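Local coordinates for sterol regulatory element-binding protein cleavage-activating protein (Schizosaccharomyces pombe, PDB 4YHC), which escorts the transcription-factor precursor sre1 for processing at low sterol or low oxygen, this chain being its WD40 domain, at residues H114-M126 against F138-Q150. The protein carries 9 engineered substitutions. Residues are numbered along the deposited sequence; the frame is centred on the assembly and turned at random.
Engineered in segment 114-126: Ser115 (natural residue Cys).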
loop_
_atom_site.group_PDB
_atom_site.type_symbol
_atom_site.label_atom_id
_atom_site.label_comp_id
_atom_site.label_asym_id
_atom_site.label_seq_id
_atom_site.Cartn_x
_atom_site.Cartn_y
_atom_site.Cartn_z
ATOM N N HIS A 114 -5.648 -24.481 -9.416
ATOM C CA HIS A 114 -6.821 -24.797 -8.575
ATOM C C HIS A 114 -7.097 -23.622 -7.594
ATOM O O HIS A 114 -6.186 -23.054 -6.983
ATOM C CB HIS A 114 -6.675 -26.167 -7.839
ATOM C CG HIS A 114 -6.977 -27.379 -8.698
ATOM N ND1 HIS A 114 -8.229 -27.645 -9.218
ATOM C CD2 HIS A 114 -6.183 -28.402 -9.115
ATOM C CE1 HIS A 114 -8.194 -28.767 -9.918
ATOM N NE2 HIS A 114 -6.966 -29.248 -9.869
ATOM N N SER A 115 -8.364 -23.232 -7.550
ATOM C CA SER A 115 -8.919 -22.230 -6.647
ATOM C C SER A 115 -10.198 -22.845 -6.157
ATOM O O SER A 115 -10.875 -23.483 -6.932
ATOM C CB SER A 115 -9.310 -20.952 -7.415
ATOM O OG SER A 115 -8.586 -19.823 -6.998
ATOM N N LYS A 116 -10.590 -22.595 -4.919
ATOM C CA LYS A 116 -11.781 -23.237 -4.380
ATOM C C LYS A 116 -12.998 -22.288 -4.359
ATOM O O LYS A 116 -13.673 -22.223 -3.330
ATOM C CB LYS A 116 -11.506 -23.777 -2.966
ATOM C CG LYS A 116 -10.041 -23.986 -2.570
ATOM C CD LYS A 116 -9.202 -24.828 -3.540
ATOM C CE LYS A 116 -7.736 -24.897 -3.098
ATOM N NZ LYS A 116 -6.748 -25.044 -4.213
ATOM N N PRO A 117 -13.311 -21.581 -5.489
ATOM C CA PRO A 117 -14.350 -20.523 -5.461
ATOM C C PRO A 117 -15.609 -20.978 -4.755
ATOM O O PRO A 117 -16.036 -22.088 -5.036
ATOM C CB PRO A 117 -14.638 -20.250 -6.940
ATOM C CG PRO A 117 -14.132 -21.434 -7.668
ATOM C CD PRO A 117 -12.957 -21.908 -6.879
ATOM N N ASN A 118 -16.226 -20.179 -3.879
ATOM C CA ASN A 118 -15.950 -18.743 -3.669
ATOM C C ASN A 118 -14.761 -18.461 -2.715
ATOM O O ASN A 118 -14.952 -18.000 -1.582
ATOM C CB ASN A 118 -17.199 -18.016 -3.106
ATOM C CG ASN A 118 -18.485 -18.346 -3.851
ATOM O OD1 ASN A 118 -18.997 -19.455 -3.752
ATOM N ND2 ASN A 118 -19.038 -17.365 -4.557
ATOM N N SER A 119 -13.546 -18.728 -3.187
ATOM C CA SER A 119 -12.328 -18.428 -2.474
ATOM C C SER A 119 -11.905 -17.043 -2.915
ATOM O O SER A 119 -11.964 -16.707 -4.097
ATOM C CB SER A 119 -11.244 -19.449 -2.812
ATOM O OG SER A 119 -10.270 -19.492 -1.791
ATOM N N LYS A 120 -11.546 -16.238 -1.935
ATOM C CA LYS A 120 -10.964 -14.945 -2.142
ATOM C C LYS A 120 -9.428 -15.132 -2.187
ATOM O O LYS A 120 -8.871 -15.828 -1.367
ATOM C CB LYS A 120 -11.385 -14.012 -0.998
ATOM C CG LYS A 120 -12.627 -13.183 -1.301
ATOM C CD LYS A 120 -13.921 -13.989 -1.460
ATOM C CE LYS A 120 -14.980 -13.183 -2.210
ATOM N NZ LYS A 120 -16.380 -13.407 -1.754
ATOM N N LEU A 121 -8.777 -14.499 -3.151
ATOM C CA LEU A 121 -7.323 -14.588 -3.293
ATOM C C LEU A 121 -6.579 -13.326 -2.911
ATOM O O LEU A 121 -7.025 -12.227 -3.225
ATOM C CB LEU A 121 -6.958 -14.854 -4.749
ATOM C CG LEU A 121 -7.416 -16.142 -5.379
ATOM C CD1 LEU A 121 -6.535 -16.345 -6.614
ATOM C CD2 LEU A 121 -7.316 -17.345 -4.445
ATOM N N ASN A 122 -5.417 -13.500 -2.309
ATOM C CA ASN A 122 -4.419 -12.447 -2.276
ATOM C C ASN A 122 -3.169 -12.991 -2.932
ATOM O O ASN A 122 -2.818 -14.127 -2.628
ATOM C CB ASN A 122 -4.162 -12.073 -0.846
ATOM C CG ASN A 122 -3.469 -10.747 -0.715
ATOM O OD1 ASN A 122 -3.395 -9.965 -1.673
ATOM N ND2 ASN A 122 -2.942 -10.480 0.482
ATOM N N VAL A 123 -2.536 -12.233 -3.859
ATOM C CA VAL A 123 -1.339 -12.677 -4.558
ATOM C C VAL A 123 -0.162 -11.750 -4.392
ATOM O O VAL A 123 -0.361 -10.581 -4.452
ATOM C CB VAL A 123 -1.627 -12.782 -6.063
ATOM C CG1 VAL A 123 -0.351 -13.201 -6.778
ATOM C CG2 VAL A 123 -2.723 -13.796 -6.325
ATOM N N PHE A 124 1.053 -12.261 -4.197
ATOM C CA PHE A 124 2.231 -11.432 -3.927
ATOM C C PHE A 124 3.356 -12.013 -4.698
ATOM O O PHE A 124 3.495 -13.209 -4.708
ATOM C CB PHE A 124 2.782 -11.606 -2.476
ATOM C CG PHE A 124 1.765 -11.628 -1.445
ATOM C CD1 PHE A 124 1.072 -10.514 -1.162
ATOM C CD2 PHE A 124 1.537 -12.778 -0.720
ATOM C CE1 PHE A 124 0.130 -10.511 -0.184
ATOM C CE2 PHE A 124 0.583 -12.805 0.249
ATOM C CZ PHE A 124 -0.133 -11.665 0.515
ATOM N N TRP A 125 4.175 -11.167 -5.289
ATOM C CA TRP A 125 5.466 -11.547 -5.859
ATOM C C TRP A 125 6.596 -11.342 -4.850
ATOM O O TRP A 125 6.674 -10.285 -4.195
ATOM C CB TRP A 125 5.778 -10.616 -7.011
ATOM C CG TRP A 125 4.909 -10.758 -8.248
ATOM C CD1 TRP A 125 3.601 -10.490 -8.345
ATOM C CD2 TRP A 125 5.342 -11.100 -9.541
ATOM N NE1 TRP A 125 3.187 -10.618 -9.620
ATOM C CE2 TRP A 125 4.248 -10.991 -10.386
ATOM C CE3 TRP A 125 6.579 -11.431 -10.084
ATOM C CZ2 TRP A 125 4.313 -11.277 -11.778
ATOM C CZ3 TRP A 125 6.674 -11.663 -11.470
ATOM C CH2 TRP A 125 5.548 -11.620 -12.290
ATOM N N MET A 126 7.499 -12.301 -4.745
ATOM C CA MET A 126 8.657 -12.084 -3.913
ATOM C C MET A 126 9.930 -12.457 -4.687
ATOM O O MET A 126 9.944 -13.428 -5.404
ATOM C CB MET A 126 8.554 -12.884 -2.637
ATOM C CG MET A 126 7.212 -12.605 -1.876
ATOM S SD MET A 126 7.132 -13.515 -0.347
ATOM C CE MET A 126 7.890 -12.309 0.679
ATOM N N PHE A 138 11.402 -15.565 -9.273
ATOM C CA PHE A 138 10.458 -15.017 -8.308
ATOM C C PHE A 138 9.771 -16.155 -7.620
ATOM O O PHE A 138 9.645 -17.230 -8.187
ATOM C CB PHE A 138 9.350 -14.164 -8.963
ATOM C CG PHE A 138 9.835 -12.929 -9.658
ATOM C CD1 PHE A 138 10.112 -11.745 -8.939
ATOM C CD2 PHE A 138 10.071 -12.941 -11.011
ATOM C CE1 PHE A 138 10.544 -10.609 -9.586
ATOM C CE2 PHE A 138 10.513 -11.790 -11.664
ATOM C CZ PHE A 138 10.762 -10.638 -10.960
ATOM N N GLU A 139 9.288 -15.888 -6.405
ATOM C CA GLU A 139 8.217 -16.672 -5.827
ATOM C C GLU A 139 6.890 -15.948 -5.888
ATOM O O GLU A 139 6.793 -14.790 -5.499
ATOM C CB GLU A 139 8.599 -17.060 -4.421
ATOM C CG GLU A 139 9.801 -17.993 -4.448
ATOM C CD GLU A 139 10.289 -18.361 -3.078
ATOM O OE1 GLU A 139 10.685 -17.421 -2.338
ATOM O OE2 GLU A 139 10.247 -19.588 -2.762
ATOM N N LEU A 140 5.883 -16.615 -6.441
ATOM C CA LEU A 140 4.568 -16.063 -6.600
ATOM C C LEU A 140 3.704 -16.756 -5.587
ATOM O O LEU A 140 3.486 -17.996 -5.685
ATOM C CB LEU A 140 4.000 -16.327 -7.997
ATOM C CG LEU A 140 3.318 -15.284 -8.844
ATOM C CD1 LEU A 140 2.483 -15.946 -9.953
ATOM C CD2 LEU A 140 2.501 -14.264 -8.075
ATOM N N VAL A 141 3.181 -15.997 -4.635
ATOM C CA VAL A 141 2.434 -16.584 -3.536
ATOM C C VAL A 141 0.958 -16.292 -3.700
ATOM O O VAL A 141 0.524 -15.144 -3.914
ATOM C CB VAL A 141 2.936 -16.037 -2.196
ATOM C CG1 VAL A 141 2.170 -16.632 -1.019
ATOM C CG2 VAL A 141 4.443 -16.306 -2.046
ATOM N N VAL A 142 0.161 -17.332 -3.561
ATOM C CA VAL A 142 -1.259 -17.235 -3.681
ATOM C C VAL A 142 -1.885 -17.656 -2.389
ATOM O O VAL A 142 -1.715 -18.805 -1.946
ATOM C CB VAL A 142 -1.762 -18.163 -4.816
ATOM C CG1 VAL A 142 -3.266 -18.049 -4.972
ATOM C CG2 VAL A 142 -1.108 -17.747 -6.107
ATOM N N VAL A 143 -2.594 -16.733 -1.766
ATOM C CA VAL A 143 -3.198 -16.962 -0.481
ATOM C C VAL A 143 -4.702 -16.989 -0.626
ATOM O O VAL A 143 -5.315 -16.055 -1.180
ATOM C CB VAL A 143 -2.799 -15.886 0.573
ATOM C CG1 VAL A 143 -3.419 -16.200 1.929
ATOM C CG2 VAL A 143 -1.276 -15.801 0.714
ATOM N N GLU A 144 -5.310 -18.042 -0.074
ATOM C CA GLU A 144 -6.759 -18.205 -0.118
ATOM C C GLU A 144 -7.382 -17.959 1.223
ATOM O O GLU A 144 -6.848 -18.315 2.254
ATOM C CB GLU A 144 -7.127 -19.600 -0.574
ATOM C CG GLU A 144 -6.848 -19.858 -2.040
ATOM C CD GLU A 144 -7.202 -21.282 -2.416
ATOM O OE1 GLU A 144 -8.425 -21.615 -2.318
ATOM O OE2 GLU A 144 -6.263 -22.053 -2.782
ATOM N N SER A 145 -8.522 -17.314 1.219
ATOM C CA SER A 145 -9.195 -17.058 2.507
ATOM C C SER A 145 -9.508 -18.341 3.275
ATOM O O SER A 145 -9.649 -18.317 4.492
ATOM C CB SER A 145 -10.457 -16.286 2.253
ATOM O OG SER A 145 -10.993 -16.780 1.051
ATOM N N SER A 146 -9.554 -19.447 2.532
ATOM C CA SER A 146 -9.737 -20.793 3.061
ATOM C C SER A 146 -8.621 -21.206 4.026
ATOM O O SER A 146 -8.828 -22.062 4.859
ATOM C CB SER A 146 -9.838 -21.803 1.890
ATOM O OG SER A 146 -8.553 -22.098 1.314
ATOM N N GLY A 147 -7.446 -20.598 3.931
ATOM C CA GLY A 147 -6.337 -21.000 4.771
ATOM C C GLY A 147 -5.261 -21.722 4.010
ATOM O O GLY A 147 -4.251 -22.075 4.570
ATOM N N GLU A 148 -5.472 -21.879 2.718
ATOM C CA GLU A 148 -4.517 -22.483 1.786
ATOM C C GLU A 148 -3.508 -21.438 1.275
ATOM O O GLU A 148 -3.901 -20.353 0.889
ATOM C CB GLU A 148 -5.342 -23.018 0.621
ATOM C CG GLU A 148 -4.905 -24.308 0.014
ATOM C CD GLU A 148 -6.083 -25.235 -0.260
ATOM O OE1 GLU A 148 -7.244 -24.829 0.026
ATOM O OE2 GLU A 148 -5.843 -26.377 -0.748
ATOM N N ILE A 149 -2.220 -21.759 1.307
ATOM C CA ILE A 149 -1.196 -20.928 0.727
ATOM C C ILE A 149 -0.376 -21.761 -0.230
ATOM O O ILE A 149 0.273 -22.742 0.194
ATOM C CB ILE A 149 -0.230 -20.403 1.790
ATOM C CG1 ILE A 149 -0.970 -19.559 2.792
ATOM C CG2 ILE A 149 0.876 -19.583 1.156
ATOM C CD1 ILE A 149 -0.135 -19.247 3.992
ATOM N N GLN A 150 -0.328 -21.310 -1.490
ATOM C CA GLN A 150 0.467 -21.929 -2.545
ATOM C C GLN A 150 1.620 -21.051 -2.954
ATOM O O GLN A 150 1.490 -19.809 -3.133
ATOM C CB GLN A 150 -0.386 -22.226 -3.773
ATOM C CG GLN A 150 -1.661 -22.985 -3.453
ATOM C CD GLN A 150 -2.526 -23.238 -4.648
ATOM O OE1 GLN A 150 -2.036 -23.542 -5.719
ATOM N NE2 GLN A 150 -3.840 -23.136 -4.466
HETATM O O HOH W 1 -2.820 -24.953 -8.189
#
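Trp125 and Phe138 form a T-shaped pair: the edge of the indole's six-membered ring, through CE3 and CZ3, meets the phenyl face with the ring planes at 83° and CE3 3.6 Å from Phe138 CG. Leu140 CD2 lies over one indole face, a CH-pi contact 4.1 Å from the centroid of the five-membered ring, and also presses tightly on Val123 CG1. Trp125 NE1 is hydrogen-bonded beyond the hairpin, to Ser90 OG. Replacing Phe138 by an alanine is likely to leave the indole edge without its aromatic face and open a gap beside CE3 and CZ3. On the other face of the sheet, Phe124 CG is anti to its carbonyl carbon (chi1 -44°), which brings ring atom CE2 3.6 Å from Val143 CG2, while Val141 CB sits at the ring edge. Strands 121-127 and 136-144 are the first two of a four-stranded antiparallel propeller blade, most of which falls within predicted WD repeat 3. Paired backbone hydrogen bonds join Asn122 with Val143, Phe124 with Val141 and Met126 with Glu139. Beyond them, Ser145 N donates to Lys120 O, and Ser145 OG accepts from Lys120 N. Poorly ordered Lys116 NZ forms a salt bridge with Glu144 OE2 (3.4 Å) and a longer one with Glu148.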